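Local coordinates for protein glutaredoxin 2 (PDB 3IR4) that binds glutathione and probably acts as a glutathione-dependent thiol-disulfide oxidoreductase of the glutaredoxin family, built on a glutathione S-transferase-like two-domain fold, at residues 83-88 with 170-175; 153-158 with 192-197; 31-36 with 113-118. All coordinates share one frame; numbering follows the deposited sequence. Where two conformers were deposited one is given.

Contact 1 of 3, residues 83-88 with 170-175; sequences GKRNPA and ELSEDD. With SO4 (sulfate ion), chain F.
R85 and D174 form a salt bridge, with R85 NE 3.0 Å from D174 OD1. The N-H points almost straight at the oxygen (178°). The oxygen lies in the guanidinium plane, yet the nitrogen comes from above the carboxylate plane. The other oxygen, D174 OD2, accepts a hydrogen bond from N86 N at 2.8 Å, on its syn side. One carboxylate thus holds two successive residues, and N168 gives OD2 a further donor. The remaining guanidinium nitrogens, NH1 and NH2, bind a sulfate ion, probably from the crystallisation liquor, which H177 also holds. E173 CB covers one face of the guanidinium, 3.7 Å from R85 CZ. The bend of R85 at chi3 (72°) carries the group across E173. E173 OE2 bonds to H70, while OE1 takes a water that also bonds to G83 O. At the start of 83-88, G83 N donates to L171 O at 2.8 Å. The CA of G83 packs on E170 CB, and S172 CB lies 3.4 Å from K84 O. Another water joins K84 O to E170 O. Both segments lead into helices, 87-97 and 173-185. N86 is the N-cap of the first; S172 and D175 form a capping box at the start of the second.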
loop_
_atom_site.group_PDB
_atom_site.type_symbol
_atom_site.label_atom_id
_atom_site.label_comp_id
_atom_site.label_asym_id
_atom_site.label_seq_id
_atom_site.Cartn_x
_atom_site.Cartn_y
_atom_site.Cartn_z
ATOM N N GLY A 83 10.692 -14.135 9.465
ATOM C CA GLY A 83 11.133 -14.899 8.314
ATOM C C GLY A 83 12.261 -14.313 7.496
ATOM O O GLY A 83 12.491 -13.118 7.484
ATOM N N LYS A 84 12.909 -15.192 6.741
ATOM C CA LYS A 84 13.862 -14.782 5.748
ATOM C C LYS A 84 13.144 -14.092 4.601
ATOM O O LYS A 84 11.923 -14.238 4.409
ATOM C CB LYS A 84 14.641 -15.988 5.206
ATOM C CG LYS A 84 13.830 -16.956 4.343
ATOM C CD LYS A 84 14.642 -18.144 3.868
ATOM C CE LYS A 84 14.993 -19.106 4.953
ATOM N NZ LYS A 84 13.794 -19.764 5.528
ATOM N N ARG A 85 13.930 -13.339 3.863
ATOM C CA ARG A 85 13.473 -12.692 2.647
ATOM C C ARG A 85 14.043 -13.401 1.437
ATOM O O ARG A 85 15.064 -14.070 1.526
ATOM C CB ARG A 85 13.844 -11.236 2.652
ATOM C CG ARG A 85 13.073 -10.554 3.767
ATOM C CD ARG A 85 13.447 -9.156 3.985
ATOM N NE ARG A 85 12.973 -8.274 2.924
ATOM C CZ ARG A 85 13.270 -6.988 2.916
ATOM N NH1 ARG A 85 13.969 -6.456 3.903
ATOM N NH2 ARG A 85 12.858 -6.236 1.926
ATOM N N ASN A 86 13.385 -13.244 0.301
ATOM C CA ASN A 86 13.725 -13.903 -0.931
ATOM C C ASN A 86 14.187 -12.831 -1.930
ATOM O O ASN A 86 13.391 -11.982 -2.339
ATOM C CB ASN A 86 12.490 -14.645 -1.474
ATOM C CG ASN A 86 12.782 -15.393 -2.749
ATOM O OD1 ASN A 86 13.884 -15.278 -3.305
ATOM N ND2 ASN A 86 11.816 -16.168 -3.233
ATOM N N PRO A 87 15.465 -12.862 -2.343
ATOM C CA PRO A 87 15.917 -11.875 -3.296
ATOM C C PRO A 87 15.049 -11.818 -4.570
ATOM O O PRO A 87 14.958 -10.749 -5.202
ATOM C CB PRO A 87 17.334 -12.344 -3.614
ATOM C CG PRO A 87 17.785 -12.994 -2.348
ATOM C CD PRO A 87 16.560 -13.753 -1.920
ATOM N N ALA A 88 14.476 -12.949 -4.979
ATOM C CA ALA A 88 13.598 -12.977 -6.153
ATOM C C ALA A 88 12.384 -12.059 -5.986
ATOM O O ALA A 88 11.906 -11.460 -6.964
ATOM C CB ALA A 88 13.148 -14.403 -6.508
ATOM N N GLU A 170 7.367 -17.922 6.365
ATOM C CA GLU A 170 7.233 -17.225 7.652
ATOM C C GLU A 170 7.116 -15.755 7.289
ATOM O O GLU A 170 7.778 -15.295 6.371
ATOM C CB GLU A 170 8.463 -17.388 8.560
ATOM C CG GLU A 170 8.728 -18.758 9.148
ATOM C CD GLU A 170 10.027 -18.779 9.916
ATOM O OE1 GLU A 170 10.306 -17.813 10.653
ATOM O OE2 GLU A 170 10.780 -19.740 9.756
ATOM N N LEU A 171 6.296 -15.014 8.019
ATOM C CA LEU A 171 6.081 -13.595 7.740
ATOM C C LEU A 171 7.397 -12.848 7.732
ATOM O O LEU A 171 8.228 -13.029 8.634
ATOM C CB LEU A 171 5.163 -12.972 8.794
ATOM C CG LEU A 171 4.577 -11.621 8.409
ATOM C CD1 LEU A 171 3.385 -11.758 7.430
ATOM C CD2 LEU A 171 4.194 -10.836 9.674
ATOM N N SER A 172 7.573 -11.999 6.743
ATOM C CA SER A 172 8.810 -11.232 6.586
ATOM C C SER A 172 8.490 -9.843 6.004
ATOM O O SER A 172 7.362 -9.550 5.601
ATOM C CB SER A 172 9.793 -11.938 5.652
ATOM O OG SER A 172 9.366 -11.859 4.295
ATOM N N GLU A 173 9.524 -9.007 5.890
ATOM C CA GLU A 173 9.344 -7.705 5.285
ATOM C C GLU A 173 8.940 -7.836 3.813
ATOM O O GLU A 173 8.384 -6.882 3.256
ATOM C CB GLU A 173 10.588 -6.838 5.443
ATOM C CG GLU A 173 10.858 -6.360 6.879
ATOM C CD GLU A 173 11.511 -7.408 7.787
ATOM O OE1 GLU A 173 11.860 -8.524 7.311
ATOM O OE2 GLU A 173 11.702 -7.073 8.973
ATOM N N ASP A 174 9.188 -8.978 3.157
ATOM C CA ASP A 174 8.673 -9.146 1.795
ATOM C C ASP A 174 7.160 -9.067 1.756
ATOM O O ASP A 174 6.596 -8.566 0.790
ATOM C CB ASP A 174 9.151 -10.450 1.156
ATOM C CG ASP A 174 10.633 -10.438 0.775
ATOM O OD1 ASP A 174 11.254 -9.354 0.734
ATOM O OD2 ASP A 174 11.139 -11.548 0.458
ATOM N N ASP A 175 6.476 -9.555 2.784
ATOM C CA ASP A 175 5.019 -9.434 2.873
ATOM C C ASP A 175 4.591 -7.976 2.990
ATOM O O ASP A 175 3.594 -7.540 2.413
ATOM C CB ASP A 175 4.473 -10.230 4.053
ATOM C CG ASP A 175 4.711 -11.699 3.891
ATOM O OD1 ASP A 175 4.043 -12.282 3.011
ATOM O OD2 ASP A 175 5.571 -12.268 4.589
HETATM S S SO4 F . 13.892 -2.890 3.230
HETATM O O1 SO4 F . 14.806 -3.752 4.016
HETATM O O2 SO4 F . 13.808 -3.516 1.895
HETATM O O3 SO4 F . 12.598 -2.900 3.916
HETATM O O4 SO4 F . 14.501 -1.572 3.117
HETATM O O HOH W 1 11.221 -10.848 8.813
HETATM O O HOH W 2 10.271 -16.361 5.459
HETATM O O HOH W 3 12.628 -17.961 7.509
HETATM O O HOH W 4 11.488 -6.847 -0.644
HETATM O O HOH W 5 13.539 -9.643 -0.712
#

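Contact 2 of 3, residues 153-158 with 192-197; sequences DLRLLD and HWPTKV. With SO4 (sulfate ion), chain E.
L154 lies against W193, P194 and V197 and forms the apolar centre of this contact. L154 CD1 sits over one face of the W193 indole, toward the rim, 4.1 Å from W193 CE3. L154 CB meets P194 CD at 3.7 Å. The other methyl, CD2, faces V197 CG1. L157 CD2 lies beside V197 CG2 at 4.2 Å, and the two side chains cross at about a right angle. The proline ring rests on the backbone of helix 143-160, with P194 CG 3.6 Å from L154 O. W92 of helix 87-97 and L182 of helix 173-185 also pack on L154 and L157.

D158 marks the polar edge. Its CG is anti to the backbone N (chi1 -170°), which brings the carboxylate past P194 CB to the start of helix 195-208. D158 OD1 accepts weak bonds from K196 N at 2.8 Å and from V197 N at 3.3 Å. A carboxylate here would probably interact well with the helix dipole. The K196 chain crosses D158, and a water links K196 NZ to D158 OD2. At the other end, H192 ND1 donates to a sulfate ion, probably from the crystallisation liquor. The contact joins the late part of helix 143-160 to the N-terminus of helix 195-208, within the all-helical C-terminal domain of the glutathione S-transferase-like fold.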
loop_
_atom_site.group_PDB
_atom_site.type_symbol
_atom_site.label_atom_id
_atom_site.label_comp_id
_atom_site.label_asym_id
_atom_site.label_seq_id
_atom_site.Cartn_x
_atom_site.Cartn_y
_atom_site.Cartn_z
ATOM N N ASP A 153 3.487 -10.971 -15.302
ATOM C CA ASP A 153 4.319 -10.901 -14.111
ATOM C C ASP A 153 3.705 -11.659 -12.932
ATOM O O ASP A 153 4.429 -12.322 -12.169
ATOM C CB ASP A 153 4.668 -9.454 -13.789
ATOM C CG ASP A 153 5.716 -8.886 -14.740
ATOM O OD1 ASP A 153 6.511 -9.673 -15.296
ATOM O OD2 ASP A 153 5.748 -7.654 -14.922
ATOM N N LEU A 154 2.384 -11.584 -12.776
ATOM C CA LEU A 154 1.709 -12.295 -11.708
ATOM C C LEU A 154 1.853 -13.808 -11.862
ATOM O O LEU A 154 1.864 -14.513 -10.855
ATOM C CB LEU A 154 0.235 -11.902 -11.586
ATOM C CG LEU A 154 -0.059 -10.496 -11.086
ATOM C CD1 LEU A 154 -1.558 -10.286 -11.054
ATOM C CD2 LEU A 154 0.517 -10.220 -9.695
ATOM N N ARG A 155 1.957 -14.322 -13.088
ATOM C CA ARG A 155 2.110 -15.766 -13.251
ATOM C C ARG A 155 3.441 -16.264 -12.641
ATOM O O ARG A 155 3.495 -17.365 -12.115
ATOM C CB ARG A 155 1.947 -16.207 -14.706
ATOM C CG ARG A 155 0.520 -16.070 -15.232
ATOM C CD ARG A 155 0.272 -16.834 -16.507
ATOM N NE ARG A 155 1.292 -16.564 -17.522
ATOM C CZ ARG A 155 1.250 -15.561 -18.396
ATOM N NH1 ARG A 155 2.237 -15.413 -19.274
ATOM N NH2 ARG A 155 0.233 -14.706 -18.404
ATOM N N LEU A 156 4.504 -15.471 -12.722
ATOM C CA LEU A 156 5.771 -15.859 -12.080
ATOM C C LEU A 156 5.601 -15.743 -10.566
ATOM O O LEU A 156 5.990 -16.624 -9.824
ATOM C CB LEU A 156 6.949 -15.034 -12.588
ATOM C CG LEU A 156 8.291 -15.312 -11.878
ATOM C CD1 LEU A 156 8.742 -16.771 -11.977
ATOM C CD2 LEU A 156 9.378 -14.391 -12.427
ATOM N N LEU A 157 5.045 -14.624 -10.101
ATOM C CA LEU A 157 4.839 -14.435 -8.674
ATOM C C LEU A 157 4.089 -15.611 -8.049
ATOM O O LEU A 157 4.411 -16.084 -6.961
ATOM C CB LEU A 157 4.073 -13.142 -8.368
ATOM C CG LEU A 157 3.823 -12.858 -6.883
ATOM C CD1 LEU A 157 5.100 -12.579 -6.129
ATOM C CD2 LEU A 157 2.835 -11.687 -6.732
ATOM N N ASP A 158 3.109 -16.110 -8.766
ATOM C CA ASP A 158 2.322 -17.241 -8.315
ATOM C C ASP A 158 3.180 -18.428 -7.882
ATOM O O ASP A 158 2.848 -19.136 -6.945
ATOM C CB ASP A 158 1.386 -17.662 -9.453
ATOM C CG ASP A 158 0.356 -18.677 -9.022
ATOM O OD1 ASP A 158 -0.535 -18.293 -8.241
ATOM O OD2 ASP A 158 0.408 -19.836 -9.523
ATOM N N HIS A 192 -5.956 -10.677 -14.709
ATOM C CA HIS A 192 -6.033 -12.116 -14.501
ATOM C C HIS A 192 -5.148 -12.484 -13.287
ATOM O O HIS A 192 -3.935 -12.341 -13.347
ATOM C CB HIS A 192 -5.538 -12.863 -15.740
ATOM C CG HIS A 192 -6.357 -12.627 -16.973
ATOM N ND1 HIS A 192 -6.321 -13.475 -18.051
ATOM C CD2 HIS A 192 -7.233 -11.649 -17.304
ATOM C CE1 HIS A 192 -7.124 -13.026 -18.998
ATOM N NE2 HIS A 192 -7.697 -11.921 -18.566
ATOM N N TRP A 193 -5.794 -12.914 -12.222
ATOM C CA TRP A 193 -5.135 -13.245 -10.967
ATOM C C TRP A 193 -4.910 -14.733 -10.825
ATOM O O TRP A 193 -5.871 -15.484 -10.703
ATOM C CB TRP A 193 -5.986 -12.749 -9.795
ATOM C CG TRP A 193 -6.060 -11.269 -9.656
ATOM C CD1 TRP A 193 -6.954 -10.431 -10.255
ATOM C CD2 TRP A 193 -5.215 -10.444 -8.848
ATOM N NE1 TRP A 193 -6.735 -9.164 -9.845
ATOM C CE2 TRP A 193 -5.657 -9.127 -9.007
ATOM C CE3 TRP A 193 -4.164 -10.703 -7.969
ATOM C CZ2 TRP A 193 -5.098 -8.068 -8.312
ATOM C CZ3 TRP A 193 -3.593 -9.670 -7.318
ATOM C CH2 TRP A 193 -4.049 -8.362 -7.480
ATOM N N PRO A 194 -3.647 -15.166 -10.773
ATOM C CA PRO A 194 -3.396 -16.584 -10.545
ATOM C C PRO A 194 -3.865 -16.997 -9.154
ATOM O O PRO A 194 -3.959 -16.168 -8.263
ATOM C CB PRO A 194 -1.865 -16.692 -10.698
ATOM C CG PRO A 194 -1.496 -15.552 -11.547
ATOM C CD PRO A 194 -2.397 -14.450 -11.058
ATOM N N THR A 195 -4.127 -18.284 -8.986
ATOM C CA THR A 195 -4.717 -18.850 -7.745
ATOM C C THR A 195 -3.948 -18.486 -6.482
ATOM O O THR A 195 -4.552 -18.018 -5.523
ATOM C CB THR A 195 -4.814 -20.364 -7.851
ATOM O OG1 THR A 195 -5.648 -20.665 -8.954
ATOM C CG2 THR A 195 -5.367 -20.994 -6.544
ATOM N N LYS A 196 -2.640 -18.738 -6.464
ATOM C CA LYS A 196 -1.883 -18.510 -5.234
ATOM C C LYS A 196 -1.802 -17.012 -4.932
ATOM O O LYS A 196 -1.802 -16.606 -3.762
ATOM C CB LYS A 196 -0.483 -19.102 -5.291
ATOM C CG LYS A 196 -0.514 -20.615 -5.383
ATOM C CD LYS A 196 0.805 -21.269 -5.604
ATOM C CE LYS A 196 0.626 -22.748 -5.953
ATOM N NZ LYS A 196 1.946 -23.349 -6.077
ATOM N N VAL A 197 -1.702 -16.173 -5.969
ATOM C CA VAL A 197 -1.655 -14.746 -5.777
ATOM C C VAL A 197 -2.970 -14.272 -5.182
ATOM O O VAL A 197 -2.987 -13.508 -4.228
ATOM C CB VAL A 197 -1.327 -13.989 -7.072
ATOM C CG1 VAL A 197 -1.240 -12.490 -6.766
ATOM C CG2 VAL A 197 -0.041 -14.511 -7.730
HETATM S S SO4 E . -4.658 -16.935 -18.367
HETATM O O1 SO4 E . -6.102 -17.188 -18.229
HETATM O O2 SO4 E . -4.211 -17.459 -19.670
HETATM O O3 SO4 E . -3.942 -17.596 -17.260
HETATM O O4 SO4 E . -4.474 -15.470 -18.334
HETATM O O HOH W 6 2.131 -22.045 -8.778
#

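Contact 3 of 3, residues 31-36 with 113-118; sequences LNVLQN and FDEFST
N36 and E115 make the tight part of this contact. N36 N donates to E115 O at 2.8 Å. Just before it, L34 O sits 3.1 Å from E115 CB and also meets E115 CA. The N36 side chain runs alongside F116, and N36 CG lies at the ring edge, 3.7 Å from F116 CE1. The amide and ring planes are 73° apart. N36 CG is anti to the backbone N (chi1 -162°), which sets the amide beside the ring. E115 folds back at chi2 (-88°), and its CG lies over the centre of the F116 ring. Its carboxylate is held by H11 and by the backbone N of D10. Only one oxygen, E115 OE1, touches V33, at 3.5 Å from V33 CG1.

The outer side is looser. D114 and S117 are exposed there. D114 CB packs against V33 CG1 at 3.8 Å. The bent side chain of Q35 reaches over the turn toward S117 and T118. T118 is the N-cap of helix 119-133 and caps it through A121 N.

The contact joins the thioredoxin-like N-terminal domain to the helical C-terminal domain, with the N36 side chain about 4 Å from bound glutathione. Segment 31-36 covers the end of edge strand 30-33, which pairs with strand 5-8, and the loop after it. Segment 113-118 links helices 101-108 and 119-133. Y124, of the glutathione pocket, and F125 pack on N36 from helix 119-133, while T41 and P42 of helix 40-46 touch L34.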
loop_
_atom_site.group_PDB
_atom_site.type_symbol
_atom_site.label_atom_id
_atom_site.label_comp_id
_atom_site.label_asym_id
_atom_site.label_seq_id
_atom_site.Cartn_x
_atom_site.Cartn_y
_atom_site.Cartn_z
ATOM N N LEU A 31 -7.046 5.497 12.613
ATOM C CA LEU A 31 -6.664 6.000 11.313
ATOM C C LEU A 31 -7.195 7.409 11.091
ATOM O O LEU A 31 -8.322 7.715 11.460
ATOM C CB LEU A 31 -7.211 5.108 10.230
ATOM C CG LEU A 31 -6.800 3.628 10.288
ATOM C CD1 LEU A 31 -7.494 2.850 9.163
ATOM C CD2 LEU A 31 -5.282 3.454 10.249
ATOM N N ASN A 32 -6.368 8.252 10.498
ATOM C CA ASN A 32 -6.769 9.621 10.173
ATOM C C ASN A 32 -6.309 9.915 8.763
ATOM O O ASN A 32 -5.112 10.055 8.511
ATOM C CB ASN A 32 -6.102 10.605 11.128
ATOM C CG ASN A 32 -6.670 10.542 12.502
ATOM O OD1 ASN A 32 -7.575 11.284 12.807
ATOM N ND2 ASN A 32 -6.095 9.714 13.367
ATOM N N VAL A 33 -7.243 9.969 7.820
ATOM C CA VAL A 33 -6.887 10.242 6.447
ATOM C C VAL A 33 -6.817 11.744 6.250
ATOM O O VAL A 33 -7.780 12.456 6.548
ATOM C CB VAL A 33 -7.924 9.655 5.477
ATOM C CG1 VAL A 33 -7.490 9.996 4.049
ATOM C CG2 VAL A 33 -8.063 8.155 5.631
ATOM N N LEU A 34 -5.676 12.228 5.810
ATOM C CA LEU A 34 -5.472 13.628 5.515
ATOM C C LEU A 34 -5.832 13.953 4.082
ATOM O O LEU A 34 -5.664 13.131 3.196
ATOM C CB LEU A 34 -4.000 13.974 5.746
ATOM C CG LEU A 34 -3.498 13.831 7.176
ATOM C CD1 LEU A 34 -1.994 14.104 7.248
ATOM C CD2 LEU A 34 -4.293 14.766 8.094
ATOM N N GLN A 35 -6.326 15.161 3.854
ATOM C CA GLN A 35 -6.533 15.622 2.480
ATOM C C GLN A 35 -5.206 15.646 1.737
ATOM O O GLN A 35 -4.178 16.039 2.286
ATOM C CB GLN A 35 -7.180 17.006 2.409
ATOM C CG GLN A 35 -8.587 17.036 2.960
ATOM C CD GLN A 35 -9.499 16.088 2.194
ATOM O OE1 GLN A 35 -9.878 15.025 2.700
ATOM N NE2 GLN A 35 -9.781 16.438 0.940
ATOM N N ASN A 36 -5.239 15.256 0.457
ATOM C CA ASN A 36 -3.992 15.138 -0.283
ATOM C C ASN A 36 -3.257 16.454 -0.485
ATOM O O ASN A 36 -2.041 16.442 -0.661
ATOM C CB ASN A 36 -4.233 14.452 -1.617
ATOM C CG ASN A 36 -2.961 13.903 -2.245
ATOM O OD1 ASN A 36 -2.537 14.380 -3.306
ATOM N ND2 ASN A 36 -2.335 12.904 -1.610
ATOM N N PHE A 113 -11.189 7.693 -2.850
ATOM C CA PHE A 113 -10.375 7.662 -1.621
ATOM C C PHE A 113 -10.637 8.951 -0.839
ATOM O O PHE A 113 -10.792 10.022 -1.430
ATOM C CB PHE A 113 -8.892 7.544 -1.931
ATOM C CG PHE A 113 -8.515 6.261 -2.568
ATOM C CD1 PHE A 113 -8.183 6.210 -3.905
ATOM C CD2 PHE A 113 -8.470 5.096 -1.827
ATOM C CE1 PHE A 113 -7.817 5.036 -4.490
ATOM C CE2 PHE A 113 -8.095 3.911 -2.409
ATOM C CZ PHE A 113 -7.770 3.882 -3.737
ATOM N N ASP A 114 -10.632 8.862 0.491
ATOM C CA ASP A 114 -10.968 10.013 1.323
ATOM C C ASP A 114 -10.036 11.201 1.155
ATOM O O ASP A 114 -10.471 12.341 1.277
ATOM C CB ASP A 114 -11.042 9.607 2.801
ATOM C CG ASP A 114 -12.267 8.834 3.166
ATOM O OD1 ASP A 114 -13.160 8.606 2.317
ATOM O OD2 ASP A 114 -12.317 8.419 4.340
ATOM N N GLU A 115 -8.766 10.955 0.854
ATOM C CA GLU A 115 -7.803 12.033 0.670
ATOM C C GLU A 115 -8.085 12.896 -0.540
ATOM O O GLU A 115 -7.480 13.962 -0.691
ATOM C CB GLU A 115 -6.360 11.519 0.622
ATOM C CG GLU A 115 -6.017 10.564 -0.486
ATOM C CD GLU A 115 -6.252 9.094 -0.181
ATOM O OE1 GLU A 115 -7.010 8.782 0.779
ATOM O OE2 GLU A 115 -5.688 8.251 -0.915
ATOM N N PHE A 116 -8.964 12.420 -1.418
ATOM C CA PHE A 116 -9.337 13.166 -2.629
ATOM C C PHE A 116 -10.764 13.659 -2.528
ATOM O O PHE A 116 -11.385 13.961 -3.528
ATOM C CB PHE A 116 -9.214 12.311 -3.886
ATOM C CG PHE A 116 -7.857 11.665 -4.083
ATOM C CD1 PHE A 116 -6.683 12.377 -3.891
ATOM C CD2 PHE A 116 -7.766 10.363 -4.542
ATOM C CE1 PHE A 116 -5.435 11.794 -4.095
ATOM C CE2 PHE A 116 -6.522 9.754 -4.732
ATOM C CZ PHE A 116 -5.375 10.481 -4.537
ATOM N N SER A 117 -11.317 13.741 -1.329
ATOM C CA SER A 117 -12.743 14.062 -1.204
ATOM C C SER A 117 -13.127 15.423 -1.703
ATOM O O SER A 117 -14.220 15.609 -2.173
ATOM C CB SER A 117 -13.242 13.829 0.206
ATOM O OG SER A 117 -12.570 14.613 1.132
ATOM N N THR A 118 -12.232 16.377 -1.611
ATOM C CA THR A 118 -12.523 17.720 -2.117
ATOM C C THR A 118 -12.013 17.816 -3.559
ATOM O O THR A 118 -10.986 17.225 -3.920
ATOM C CB THR A 118 -11.864 18.836 -1.298
ATOM O OG1 THR A 118 -10.439 18.714 -1.381
ATOM C CG2 THR A 118 -12.339 18.808 0.161
#

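Along the chain the segments come in the order 31-36, 83-88, 113-118, 153-158, 170-175, 192-197. Contact 1 therefore crosses both others, while contact 3 closes before contact 2 opens. Contacts 1 and 2 have centres about 17 Å apart; their nearest atoms are about 7 Å apart and do not touch. Helix 173-185, which begins in contact 1, lies in the chain between helices 143-160 and 195-208 of contact 2. Contact 3 lies about 31 Å from each, centre to centre, across the middle of the chain. It joins the two domains close to bound glutathione. Contact 1 joins the starts of helices 87-97 and 173-185, and contact 2 ties helices within the C-terminal domain.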